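Local coordinates for heme-binding protein A / AI-2 binding protein A (Helicobacter pylori SS1, PDB 6OFQ) that probably binds short peptides in the periplasm for delivery to an ABC transporter, and is captured here in complex with the peptide STSA, at residues A[55-60]-A[223-228]; A[257-262]-A[281-286]; A[263-268]-A[524-529]; A[325-330]-A[388-393]; A[505-510]-A[516-521]. All blocks are in the same frame, centred on the assembly; numbering follows the deposited sequence. Where two conformers were deposited one is given.

Overall arrangement
From the N terminus, contact 1 comes first: it brings helix 52-61 against strand 224-229 of a mixed five-stranded sheet, and its loop is complete before any other opens. Contacts 2 and 3 then interlock, because contact 3 opens at 263-268, before 281-286 completes contact 2, and ends only at 524-529. Contact 2 joins helix 251-259 to strand 283-288; contact 3 joins strand 265-266 to the C-terminal loop. Within the long span of contact 3 lie contact 4, a helix pair about 28 Å away between centres, and contact 5, a short return from strand 497-510. Contact 3 touches contacts 1, 2 and 5, whereas contact 4 stands apart from all the others.

Contact 1: A[55-60]-A[223-228]; sequences YVATGN and EKIILL
Leu-227, set against Asn-60, and Ala-57, set against Ile-225, bury the most surface here. The methyl of Ala-57 points at the strand, its CB lying 4.2 Å from Ile-225 CD1, the tip of the longer isoleucine branch. One helical turn on, CD1 of Leu-227 approaches the aliphatic root of Asn-60 at 3.9 Å from CB, and so meets carbon rather than the amide. Leu-227 reaches it with CG beside the backbone N (chi1 -55°) and the branch to CD1 extended. This is helix-on-sheet packing: helix 52-61 lies on one face of the mixed five-stranded sheet, and Ile-225 and Leu-227, two residues apart on strand 224-229, project from that face. Asn-60 turns its polar end elsewhere. Its ND2 donates to Val-56 O at 2.8 Å, approaching almost in line with the C=O bond and close to the amide plane, though the bond is bent at the hydrogen (143°). ND2 also bonds Asn-524 O, while OD1 accepts from Phe-526 N; these bonds fix the rotation of the buried amide and join the helix to the C-terminal loop. Val-56 extends the apolar layer onto Val-245 and Phe-35 of neighbouring strands.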
# COMPACT_ATOMS: atom_id res chain seq x y z
N TYR A 55 0.94 3.59 -6.93
CA TYR A 55 0.63 4.85 -6.27
C TYR A 55 1.70 5.89 -6.33
O TYR A 55 1.38 7.05 -6.03
CB TYR A 55 0.14 4.60 -4.82
CG TYR A 55 -1.12 3.78 -4.72
CD1 TYR A 55 -2.08 3.69 -5.72
CD2 TYR A 55 -1.43 3.10 -3.51
CE1 TYR A 55 -3.22 2.95 -5.53
CE2 TYR A 55 -2.58 2.42 -3.31
CZ TYR A 55 -3.49 2.31 -4.33
OH TYR A 55 -4.70 1.66 -4.12
N VAL A 56 2.93 5.50 -6.71
CA VAL A 56 3.92 6.54 -6.95
C VAL A 56 3.40 7.60 -7.92
O VAL A 56 3.47 8.80 -7.61
CB VAL A 56 5.24 5.92 -7.47
CG1 VAL A 56 6.21 7.05 -7.84
CG2 VAL A 56 5.86 4.95 -6.48
N ALA A 57 2.87 7.18 -9.05
CA ALA A 57 2.31 8.16 -9.98
C ALA A 57 0.95 8.74 -9.55
O ALA A 57 0.79 9.97 -9.48
CB ALA A 57 2.19 7.61 -11.39
N THR A 58 0.04 7.85 -9.17
CA THR A 58 -1.33 8.33 -8.96
C THR A 58 -1.45 9.25 -7.75
O THR A 58 -2.23 10.19 -7.74
CB THR A 58 -2.32 7.17 -8.86
OG1 THR A 58 -2.03 6.42 -7.67
CG2 THR A 58 -2.32 6.27 -10.03
N GLY A 59 -0.63 9.03 -6.72
CA GLY A 59 -0.64 9.88 -5.55
C GLY A 59 -0.25 11.31 -5.80
O GLY A 59 -0.58 12.21 -5.01
N ASN A 60 0.50 11.56 -6.87
CA ASN A 60 0.87 12.90 -7.25
C ASN A 60 -0.18 13.59 -8.19
O ASN A 60 -0.16 14.82 -8.28
CB ASN A 60 2.20 12.81 -8.00
CG ASN A 60 3.37 12.66 -7.05
OD1 ASN A 60 3.74 13.62 -6.40
ND2 ASN A 60 3.95 11.46 -6.97
N GLU A 223 9.23 1.34 -18.32
CA GLU A 223 10.34 2.23 -18.60
C GLU A 223 10.29 3.52 -17.78
O GLU A 223 11.10 3.75 -16.89
CB GLU A 223 10.39 2.50 -20.10
CG GLU A 223 11.46 3.41 -20.68
CD GLU A 223 11.00 3.87 -22.07
OE1 GLU A 223 10.92 5.12 -22.26
OE2 GLU A 223 10.68 2.96 -22.90
N LYS A 224 9.32 4.39 -18.07
CA LYS A 224 9.23 5.65 -17.34
C LYS A 224 7.84 6.25 -17.43
O LYS A 224 7.09 6.02 -18.40
CB LYS A 224 10.24 6.70 -17.82
CG LYS A 224 10.02 7.19 -19.25
CD LYS A 224 11.09 8.11 -19.79
CE LYS A 224 10.78 8.62 -21.18
NZ LYS A 224 11.97 9.42 -21.56
N ILE A 225 7.50 7.03 -16.38
CA ILE A 225 6.36 7.94 -16.36
C ILE A 225 6.91 9.34 -16.18
O ILE A 225 7.83 9.58 -15.34
CB ILE A 225 5.47 7.56 -15.17
CG1 ILE A 225 4.83 6.20 -15.46
CG2 ILE A 225 4.44 8.66 -14.90
CD1 ILE A 225 4.44 5.48 -14.18
N ILE A 226 6.33 10.30 -16.91
CA ILE A 226 6.69 11.70 -16.76
C ILE A 226 5.51 12.46 -16.20
O ILE A 226 4.39 12.35 -16.74
CB ILE A 226 7.15 12.35 -18.10
CG1 ILE A 226 8.43 11.68 -18.59
CG2 ILE A 226 7.34 13.85 -17.94
CD1 ILE A 226 8.90 12.14 -19.96
N LEU A 227 5.76 13.16 -15.10
CA LEU A 227 4.81 14.05 -14.42
C LEU A 227 5.30 15.47 -14.60
O LEU A 227 6.50 15.74 -14.40
CB LEU A 227 4.71 13.75 -12.92
CG LEU A 227 4.38 12.30 -12.63
CD1 LEU A 227 4.46 12.04 -11.11
CD2 LEU A 227 3.03 11.85 -13.19
N LEU A 228 4.39 16.41 -14.85
CA LEU A 228 4.73 17.82 -14.90
C LEU A 228 4.04 18.60 -13.80
O LEU A 228 2.88 18.26 -13.45
CB LEU A 228 4.34 18.32 -16.30
CG LEU A 228 5.02 17.68 -17.50
CD1 LEU A 228 4.42 18.09 -18.83
CD2 LEU A 228 6.51 18.02 -17.39

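Contact 2: A[257-262]-A[281-286]; sequences ALRTGE and PNIVVD
Ile-283 and Leu-258 extend toward each other tip to tip, and the end of the isoleucine is the shared element of the contact. Ile-283 CD1 lies 4.1 Å from Leu-258 CG and is equally close to Leu-258 CD2, while its shorter branch, CG2, approaches the same CD2 at 4.2 Å. Both branches of Ile-283 thus meet one leucine methyl. Leu-258 delivers that methyl by setting CG opposite its own backbone N (chi1 -175°), which carries the isobutyl group out from the helix toward the strand. Arg-259 comes from another direction: its chain and that of Ile-283 cross obliquely, so that Arg-259 CG, part of the aliphatic stem, touches Ile-283 CD1 at 4.1 Å. A bend at chi3 (52°) turns the arginine further along its length, and the guanidinium takes no part in the contact. Past these residues the chain leaves the helix through a Schellman motif: Gly-261 adopts a positive phi, its N bonds Leu-258 O at 3.0 Å, and Glu-262 N bonds Ala-257 O weakly. Helix 251-259 is the connection of a beta-alpha-beta crossover from strand 242-247 to strand 265-266, which are parallel with strand 32-37 between them. Leu-258 continues onto Pro-508 and Leu-510 of strand 497-510, the antiparallel neighbour of strand 283-288, and Arg-259 rests on helix 274-278 through Gln-276 and Leu-277.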
# COMPACT_ATOMS: atom_id res chain seq x y z
N ALA A 257 23.09 3.80 -11.08
CA ALA A 257 22.53 4.98 -11.67
C ALA A 257 22.50 6.18 -10.68
O ALA A 257 22.63 7.34 -11.10
CB ALA A 257 21.16 4.70 -12.24
N LEU A 258 22.35 5.92 -9.38
CA LEU A 258 22.48 6.97 -8.41
C LEU A 258 23.90 7.43 -8.34
O LEU A 258 24.16 8.64 -8.28
CB LEU A 258 21.98 6.52 -7.05
CG LEU A 258 21.99 7.62 -6.00
CD1 LEU A 258 20.93 8.70 -6.24
CD2 LEU A 258 21.71 7.01 -4.63
N ARG A 259 24.83 6.49 -8.33
CA ARG A 259 26.26 6.81 -8.21
C ARG A 259 26.74 7.65 -9.40
O ARG A 259 27.68 8.43 -9.23
CB ARG A 259 27.02 5.48 -8.07
CG ARG A 259 26.90 4.95 -6.68
CD ARG A 259 27.44 3.51 -6.64
NE ARG A 259 28.79 3.35 -7.21
CZ ARG A 259 29.22 2.18 -7.68
NH1 ARG A 259 28.37 1.15 -7.73
NH2 ARG A 259 30.49 2.06 -8.09
N THR A 260 26.20 7.44 -10.58
CA THR A 260 26.58 8.23 -11.75
C THR A 260 25.76 9.52 -11.89
O THR A 260 25.98 10.32 -12.80
CB THR A 260 26.45 7.42 -13.04
OG1 THR A 260 25.07 7.12 -13.31
CG2 THR A 260 27.27 6.15 -13.05
N GLY A 261 24.75 9.70 -11.05
CA GLY A 261 23.82 10.82 -11.16
C GLY A 261 22.76 10.74 -12.24
O GLY A 261 21.98 11.69 -12.42
N GLU A 262 22.65 9.56 -12.85
CA GLU A 262 21.64 9.33 -13.86
C GLU A 262 20.24 9.37 -13.24
O GLU A 262 19.23 9.69 -13.87
CB GLU A 262 21.93 7.95 -14.48
CG GLU A 262 21.00 7.46 -15.55
CD GLU A 262 21.35 6.07 -16.08
OE1 GLU A 262 22.58 5.92 -16.35
OE2 GLU A 262 20.38 5.25 -16.11
N PRO A 281 30.71 10.48 -2.15
CA PRO A 281 30.48 11.91 -2.27
C PRO A 281 29.03 12.12 -2.74
O PRO A 281 28.57 11.52 -3.72
CB PRO A 281 31.45 12.37 -3.38
CG PRO A 281 32.22 11.18 -3.84
CD PRO A 281 31.46 9.98 -3.32
N ASN A 282 28.37 13.00 -1.99
CA ASN A 282 27.11 13.54 -2.46
C ASN A 282 25.94 12.57 -2.38
O ASN A 282 24.90 12.83 -3.02
CB ASN A 282 27.19 13.95 -3.93
CG ASN A 282 28.30 14.93 -4.20
OD1 ASN A 282 28.52 15.87 -3.43
ND2 ASN A 282 28.96 14.73 -5.33
N ILE A 283 26.04 11.48 -1.61
CA ILE A 283 24.91 10.57 -1.45
C ILE A 283 24.56 10.54 0.01
O ILE A 283 25.46 10.54 0.86
CB ILE A 283 25.20 9.18 -2.00
CG1 ILE A 283 25.24 9.31 -3.53
CG2 ILE A 283 24.20 8.12 -1.48
CD1 ILE A 283 25.69 8.09 -4.29
N VAL A 284 23.27 10.55 0.30
CA VAL A 284 22.69 10.49 1.66
C VAL A 284 21.82 9.23 1.58
O VAL A 284 21.11 9.02 0.57
CB VAL A 284 21.88 11.78 1.96
CG1 VAL A 284 20.90 11.71 3.15
CG2 VAL A 284 22.86 12.93 2.15
N VAL A 285 21.71 8.50 2.68
CA VAL A 285 20.78 7.40 2.74
C VAL A 285 19.87 7.72 3.92
O VAL A 285 20.29 7.59 5.09
CB VAL A 285 21.47 6.05 2.91
CG1 VAL A 285 20.43 4.95 3.01
CG2 VAL A 285 22.34 5.79 1.69
N ASP A 286 18.61 8.04 3.62
CA ASP A 286 17.66 8.30 4.70
C ASP A 286 17.20 6.98 5.30
O ASP A 286 17.04 5.97 4.58
CB ASP A 286 16.37 8.91 4.11
CG ASP A 286 16.51 10.30 3.56
OD1 ASP A 286 17.56 10.92 3.71
OD2 ASP A 286 15.45 10.82 3.10

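Contact 3: A[263-268]-A[524-529]; sequences IMLMTG and NRFFKV
The ring of Phe-526 meets Leu-265 through its CE1 atom, 4.4 Å from the leucine CD2, in an oblique approach. Over the centre of one ring face sits the carbonyl oxygen of Asn-524, 3.4 Å above the plane, and Phe-35 of strand 32-37 meets the ring with the two planes inclined at about 60°. The contact packs the C-terminal loop on strand 265-266, which pairs in parallel with strand 32-37 in the mixed five-stranded sheet and is also joined by backbone bonds to strand 497-510. The other phenyl group of the loop, Phe-527, has the CE atom of Lys-528 over the centre of one face at 3.6 Å. The loop folds through a type I beta turn from Phe-526 to Val-529, closed by the bond from Val-529 N to Phe-526 O at 3.1 Å. Leu-265 sends CD2 toward the aromatic ring with CG swung away from the main-chain nitrogen (chi1 160°), and it also packs on Val-507 and His-509 of strand 497-510. Phe-35 packs against residues of both segments, among them Leu-265, Thr-267 and Asn-524. Further along, Thr-267 adds its methyl rather than its hydroxyl: CG2 lies 4.5 Å from OD1 of Asn-524, an oxygen that is hydrogen-bonded to Tyr-516 OH.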
# COMPACT_ATOMS: atom_id res chain seq x y z
N ILE A 263 20.17 8.86 -12.01
CA ILE A 263 18.91 9.03 -11.25
C ILE A 263 19.31 9.71 -9.95
O ILE A 263 20.48 9.80 -9.57
CB ILE A 263 18.15 7.71 -11.01
CG1 ILE A 263 18.94 6.74 -10.13
CG2 ILE A 263 17.85 7.08 -12.36
CD1 ILE A 263 18.43 6.64 -8.74
N MET A 264 18.34 10.23 -9.19
CA MET A 264 18.58 11.16 -8.08
C MET A 264 18.04 10.68 -6.73
O MET A 264 18.44 11.20 -5.69
CB MET A 264 18.02 12.53 -8.39
CG MET A 264 18.60 13.14 -9.67
SD MET A 264 17.58 14.43 -10.39
CE MET A 264 17.70 15.70 -9.19
N LEU A 265 17.09 9.76 -6.76
CA LEU A 265 16.40 9.31 -5.54
C LEU A 265 15.87 7.93 -5.94
O LEU A 265 15.31 7.77 -7.03
CB LEU A 265 15.27 10.28 -5.18
CG LEU A 265 14.10 9.90 -4.28
CD1 LEU A 265 14.67 9.78 -2.92
CD2 LEU A 265 13.08 11.02 -4.24
N MET A 266 16.00 6.95 -5.06
CA MET A 266 15.55 5.60 -5.39
C MET A 266 14.97 4.85 -4.20
O MET A 266 15.40 5.02 -3.06
CB MET A 266 16.63 4.73 -6.04
CG MET A 266 17.88 4.74 -5.23
SD MET A 266 19.14 3.51 -5.69
CE MET A 266 18.51 1.94 -5.08
N THR A 267 14.02 3.97 -4.49
CA THR A 267 13.53 3.04 -3.49
C THR A 267 14.14 1.68 -3.78
O THR A 267 14.64 1.39 -4.89
CB THR A 267 11.97 2.99 -3.49
OG1 THR A 267 11.53 2.62 -4.81
CG2 THR A 267 11.45 4.38 -3.01
N GLY A 268 14.06 0.85 -2.74
CA GLY A 268 14.39 -0.57 -2.91
C GLY A 268 15.86 -0.91 -3.04
O GLY A 268 16.19 -1.79 -3.86
N ASN A 524 5.57 9.00 -1.28
CA ASN A 524 6.05 9.29 -2.64
C ASN A 524 5.29 10.34 -3.37
O ASN A 524 5.27 10.38 -4.60
CB ASN A 524 6.20 8.00 -3.44
CG ASN A 524 7.25 7.09 -2.82
OD1 ASN A 524 8.35 7.53 -2.49
ND2 ASN A 524 6.89 5.83 -2.58
N ARG A 525 4.66 11.24 -2.61
CA ARG A 525 4.21 12.53 -3.13
C ARG A 525 5.43 13.44 -3.18
O ARG A 525 6.23 13.47 -2.22
CB ARG A 525 3.18 13.13 -2.18
CG ARG A 525 1.86 12.39 -2.28
CD ARG A 525 0.87 12.85 -1.23
NE ARG A 525 1.33 12.51 0.11
CZ ARG A 525 0.90 13.09 1.20
NH1 ARG A 525 0.06 14.10 1.15
NH2 ARG A 525 1.32 12.62 2.37
N PHE A 526 5.66 14.10 -4.31
CA PHE A 526 6.87 14.89 -4.54
C PHE A 526 6.66 16.37 -4.39
O PHE A 526 7.58 17.12 -4.65
CB PHE A 526 7.44 14.58 -5.94
CG PHE A 526 7.75 13.12 -6.13
CD1 PHE A 526 8.65 12.44 -5.30
CD2 PHE A 526 7.12 12.40 -7.12
CE1 PHE A 526 8.84 11.07 -5.39
CE2 PHE A 526 7.38 11.04 -7.26
CZ PHE A 526 8.25 10.38 -6.42
N PHE A 527 5.48 16.87 -4.02
CA PHE A 527 5.21 18.29 -3.93
C PHE A 527 6.12 19.08 -3.00
O PHE A 527 6.21 20.30 -3.20
CB PHE A 527 3.71 18.60 -3.76
CG PHE A 527 3.00 18.11 -2.50
CD1 PHE A 527 3.42 17.09 -1.64
CD2 PHE A 527 1.77 18.67 -2.26
CE1 PHE A 527 2.65 16.66 -0.55
CE2 PHE A 527 0.98 18.24 -1.21
CZ PHE A 527 1.41 17.25 -0.34
N LYS A 528 6.71 18.46 -1.97
CA LYS A 528 7.58 19.17 -1.01
C LYS A 528 9.04 18.97 -1.33
O LYS A 528 9.91 19.49 -0.66
CB LYS A 528 7.31 18.76 0.45
CG LYS A 528 5.84 18.73 0.83
CD LYS A 528 5.15 20.06 0.55
CE LYS A 528 3.67 20.00 0.94
NZ LYS A 528 2.94 21.24 0.62
N VAL A 529 9.35 18.17 -2.38
CA VAL A 529 10.77 17.87 -2.69
C VAL A 529 11.36 19.01 -3.51
O VAL A 529 10.69 19.56 -4.38
CB VAL A 529 10.88 16.54 -3.48
CG1 VAL A 529 12.33 16.23 -3.83
CG2 VAL A 529 10.37 15.45 -2.55

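Contact 4: A[325-330]-A[388-393]; sequences KVIYEG and AVFIQA
The helix that brings Phe-390 against Val-326 and Ile-327 is held by helical backbone bonds that span that residue, Gln-392 N to Ala-388 O and Ala-393 N to Val-389 O, each 2.9 Å. Contact between the segments is entirely apolar and centres on the phenylalanine. A nearly fully extended first torsion (chi1 -172°) carries its ring out from the helix toward the other one. Two aliphatic groups address different parts of it: Ile-327 CD1 lies 4.3 Å from Phe-390 CB, at the root of the side chain, whereas Val-326 CG2 is 4.3 Å from CE2, farther out on the ring. Both approaches to the ring are oblique. Tyr-323, one turn earlier in helix 320-328, adds an edge-to-face ring contact with Phe-390. Ile-327 also uses its other branch, setting CG2 3.7 Å above one face of the Tyr-328 ring, offset toward the rim. Past Tyr-328, Glu-329 has positive phi as the chain turns away from the helix. Helix 386-396 links the parallel, adjacent strands 373-380 and 400-407, so the contact places helix 320-328 against the helix of a beta-alpha-beta crossover, the recurring unit of the alpha/beta fold of periplasmic binding proteins.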
# COMPACT_ATOMS: atom_id res chain seq x y z
N LYS A 325 19.59 -10.78 9.25
CA LYS A 325 21.00 -10.60 8.88
C LYS A 325 21.32 -10.81 7.41
O LYS A 325 21.93 -9.94 6.79
CB LYS A 325 21.84 -11.53 9.77
CG LYS A 325 21.86 -11.08 11.20
CD LYS A 325 22.71 -11.88 12.19
CE LYS A 325 22.47 -11.28 13.58
NZ LYS A 325 23.41 -11.74 14.64
N VAL A 326 20.86 -11.92 6.83
CA VAL A 326 21.10 -12.25 5.43
C VAL A 326 20.40 -11.41 4.40
O VAL A 326 20.97 -11.03 3.38
CB VAL A 326 20.72 -13.72 5.12
CG1 VAL A 326 20.88 -14.07 3.65
CG2 VAL A 326 21.65 -14.57 5.96
N ILE A 327 19.09 -11.26 4.58
CA ILE A 327 18.28 -10.63 3.60
C ILE A 327 18.36 -9.14 3.82
O ILE A 327 18.31 -8.39 2.86
CB ILE A 327 16.79 -11.05 3.60
CG1 ILE A 327 16.59 -12.46 3.08
CG2 ILE A 327 15.89 -10.10 2.81
CD1 ILE A 327 17.71 -13.47 3.21
N TYR A 328 18.29 -8.69 5.06
CA TYR A 328 18.19 -7.27 5.30
C TYR A 328 19.43 -6.59 5.77
O TYR A 328 19.46 -5.38 6.00
CB TYR A 328 17.03 -6.98 6.30
CG TYR A 328 15.61 -7.19 5.74
CD1 TYR A 328 15.02 -6.29 4.87
CD2 TYR A 328 14.95 -8.37 5.98
CE1 TYR A 328 13.80 -6.54 4.28
CE2 TYR A 328 13.69 -8.63 5.43
CZ TYR A 328 13.13 -7.72 4.58
OH TYR A 328 11.87 -8.02 4.09
N GLU A 329 20.52 -7.36 5.98
CA GLU A 329 21.73 -6.81 6.54
C GLU A 329 21.50 -5.99 7.78
O GLU A 329 22.17 -5.00 8.09
CB GLU A 329 22.48 -5.99 5.48
CG GLU A 329 22.78 -6.83 4.27
CD GLU A 329 24.05 -7.68 4.41
OE1 GLU A 329 24.90 -7.43 5.26
OE2 GLU A 329 24.09 -8.63 3.63
N GLY A 330 20.55 -6.47 8.59
CA GLY A 330 20.29 -5.83 9.84
C GLY A 330 19.31 -4.67 9.82
O GLY A 330 18.96 -4.10 10.86
N ALA A 388 13.84 -16.36 -1.12
CA ALA A 388 13.20 -17.62 -1.44
C ALA A 388 14.18 -18.77 -1.19
O ALA A 388 13.75 -19.80 -0.73
CB ALA A 388 12.61 -17.65 -2.82
N VAL A 389 15.44 -18.58 -1.55
CA VAL A 389 16.44 -19.63 -1.31
C VAL A 389 16.61 -19.94 0.17
O VAL A 389 16.68 -21.09 0.57
CB VAL A 389 17.75 -19.20 -1.98
CG1 VAL A 389 18.94 -20.04 -1.51
CG2 VAL A 389 17.63 -19.23 -3.48
N PHE A 390 16.56 -18.91 1.00
CA PHE A 390 16.60 -19.05 2.46
C PHE A 390 15.43 -19.87 2.96
O PHE A 390 15.62 -20.76 3.79
CB PHE A 390 16.68 -17.65 3.11
CG PHE A 390 16.91 -17.64 4.61
CD1 PHE A 390 15.92 -18.04 5.49
CD2 PHE A 390 18.16 -17.32 5.13
CE1 PHE A 390 16.14 -18.06 6.86
CE2 PHE A 390 18.38 -17.30 6.51
CZ PHE A 390 17.37 -17.69 7.37
N ILE A 391 14.21 -19.54 2.51
CA ILE A 391 13.04 -20.24 3.00
C ILE A 391 13.14 -21.71 2.53
O ILE A 391 12.81 -22.66 3.27
CB ILE A 391 11.71 -19.59 2.56
CG1 ILE A 391 11.59 -18.15 3.09
CG2 ILE A 391 10.51 -20.42 2.97
CD1 ILE A 391 11.65 -17.95 4.57
N GLN A 392 13.52 -21.93 1.28
CA GLN A 392 13.68 -23.28 0.74
C GLN A 392 14.67 -24.05 1.60
O GLN A 392 14.43 -25.21 1.93
CB GLN A 392 14.20 -23.17 -0.70
CG GLN A 392 14.43 -24.50 -1.40
CD GLN A 392 15.05 -24.22 -2.76
OE1 GLN A 392 16.17 -23.72 -2.90
NE2 GLN A 392 14.27 -24.57 -3.76
N ALA A 393 15.76 -23.41 2.01
CA ALA A 393 16.81 -24.14 2.74
C ALA A 393 16.34 -24.43 4.16
O ALA A 393 16.56 -25.52 4.69
CB ALA A 393 18.07 -23.33 2.89

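Contact 5: A[505-510]-A[516-521]; sequences SVVPHL and YKTTGV
Apolar packing between Val-507 and the pair Tyr-516 and Thr-518 forms the middle of this contact. Val-507 and Tyr-516 arrive from opposite directions, and Val-507 CG1 stops 3.8 Å from ring atom CE2, an oblique approach. The other valine methyl, CG2, lies 3.8 Å from Thr-518 CG2, where the two side chains lie alongside, pointing opposite ways. Thr-518 can offer its methyl because CG2 is turned opposite the carbonyl carbon, with OG1 (chi1 58°) left to hydrogen-bond Ser-288 OG. The residues belong to a return of the chain: strand 497-510, which runs antiparallel to strand 283-288 in the mixed seven-stranded sheet, is followed after a few residues by the irregular 516-521, which folds back over one face of it. One water bridges the two segments. Water 1 donates to Thr-518 O at 2.8 Å and is hydrogen-bonded to Ser-505 OG at 2.7 Å. In the same conformer the hydroxyl oxygen makes a van der Waals contact with carbon, Ser-505 OG lying 3.5 Å from Thr-518 CB. Ser-505 was modelled in two conformers, and both interactions are described for one of them, so they are less certain. Within the strand, the rotation of the buried His-509 ring is fixed by two bonds: ND1 donates to Leu-510 O at 2.8 Å, fairly straight (162°) but from well above the plane of the carbonyl, and at the far side of the imidazole NE2 bonds Asp-286 OD1, a carboxylate that would tend to stabilise positive charge on the ring.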
# COMPACT_ATOMS: atom_id res chain seq x y z
N SER A 505 12.68 1.77 6.57
CA SER A 505 12.59 2.50 5.30
C SER A 505 14.01 3.01 5.02
O SER A 505 14.51 3.81 5.82
CB SER A 505 11.65 3.71 5.33
OG SER A 505 11.64 4.26 4.04
N VAL A 506 14.57 2.68 3.86
CA VAL A 506 15.95 2.97 3.52
C VAL A 506 16.01 3.57 2.12
O VAL A 506 15.66 2.86 1.16
CB VAL A 506 16.89 1.76 3.63
CG1 VAL A 506 18.34 2.17 3.30
CG2 VAL A 506 16.79 1.16 5.01
N VAL A 507 16.27 4.89 2.02
CA VAL A 507 16.08 5.61 0.74
C VAL A 507 17.33 6.40 0.40
O VAL A 507 17.56 7.48 0.92
CB VAL A 507 14.84 6.53 0.77
CG1 VAL A 507 14.82 7.34 -0.54
CG2 VAL A 507 13.57 5.75 0.89
N PRO A 508 18.16 5.83 -0.50
CA PRO A 508 19.32 6.62 -0.97
C PRO A 508 18.98 7.71 -1.97
O PRO A 508 18.06 7.56 -2.79
CB PRO A 508 20.14 5.55 -1.72
CG PRO A 508 19.59 4.21 -1.31
CD PRO A 508 18.13 4.47 -1.05
N HIS A 509 19.62 8.87 -1.82
CA HIS A 509 19.41 9.94 -2.75
C HIS A 509 20.61 10.85 -2.80
O HIS A 509 21.50 10.79 -1.96
CB HIS A 509 18.14 10.73 -2.42
CG HIS A 509 18.15 11.32 -1.05
ND1 HIS A 509 18.67 12.56 -0.75
CD2 HIS A 509 17.74 10.80 0.12
CE1 HIS A 509 18.51 12.81 0.54
NE2 HIS A 509 17.98 11.74 1.09
N LEU A 510 20.67 11.64 -3.87
CA LEU A 510 21.68 12.70 -3.88
C LEU A 510 21.48 13.74 -2.77
O LEU A 510 20.33 14.03 -2.40
CB LEU A 510 21.76 13.36 -5.27
CG LEU A 510 21.97 12.46 -6.44
CD1 LEU A 510 21.88 13.21 -7.74
CD2 LEU A 510 23.30 11.74 -6.40
N TYR A 516 12.26 15.31 0.77
CA TYR A 516 11.64 13.99 0.79
C TYR A 516 11.62 13.50 2.23
O TYR A 516 12.59 13.72 2.96
CB TYR A 516 12.43 13.03 -0.08
CG TYR A 516 11.84 11.63 -0.20
CD1 TYR A 516 10.82 11.38 -1.12
CD2 TYR A 516 12.23 10.61 0.64
CE1 TYR A 516 10.31 10.11 -1.28
CE2 TYR A 516 11.72 9.34 0.49
CZ TYR A 516 10.72 9.12 -0.43
OH TYR A 516 10.16 7.85 -0.59
N LYS A 517 10.58 12.75 2.57
CA LYS A 517 10.46 12.22 3.94
C LYS A 517 10.12 10.74 3.84
O LYS A 517 9.21 10.34 3.13
CB LYS A 517 9.45 13.03 4.74
CG LYS A 517 10.01 14.36 5.22
CD LYS A 517 9.07 15.22 6.02
CE LYS A 517 9.78 16.46 6.53
NZ LYS A 517 10.80 17.10 5.68
N THR A 518 10.83 9.92 4.63
CA THR A 518 10.53 8.50 4.70
C THR A 518 9.39 8.21 5.74
O THR A 518 8.89 7.10 5.79
CB THR A 518 11.75 7.63 5.12
OG1 THR A 518 12.19 8.11 6.41
CG2 THR A 518 12.82 7.68 4.06
N THR A 519 9.09 9.19 6.57
CA THR A 519 8.11 9.09 7.66
C THR A 519 6.70 9.34 7.16
O THR A 519 6.46 9.98 6.14
CB THR A 519 8.46 10.07 8.78
OG1 THR A 519 8.53 11.42 8.29
CG2 THR A 519 9.82 9.66 9.42
N GLY A 520 5.74 8.83 7.92
CA GLY A 520 4.31 9.03 7.66
C GLY A 520 3.83 8.17 6.53
O GLY A 520 4.41 7.13 6.22
N VAL A 521 2.68 8.49 5.95
CA VAL A 521 2.07 7.69 4.87
C VAL A 521 2.06 8.52 3.58
O VAL A 521 2.20 9.75 3.54
CB VAL A 521 0.66 7.21 5.29
CG1 VAL A 521 0.73 6.25 6.49
CG2 VAL A 521 -0.26 8.39 5.57
O HOH W 1 9.21 5.40 3.60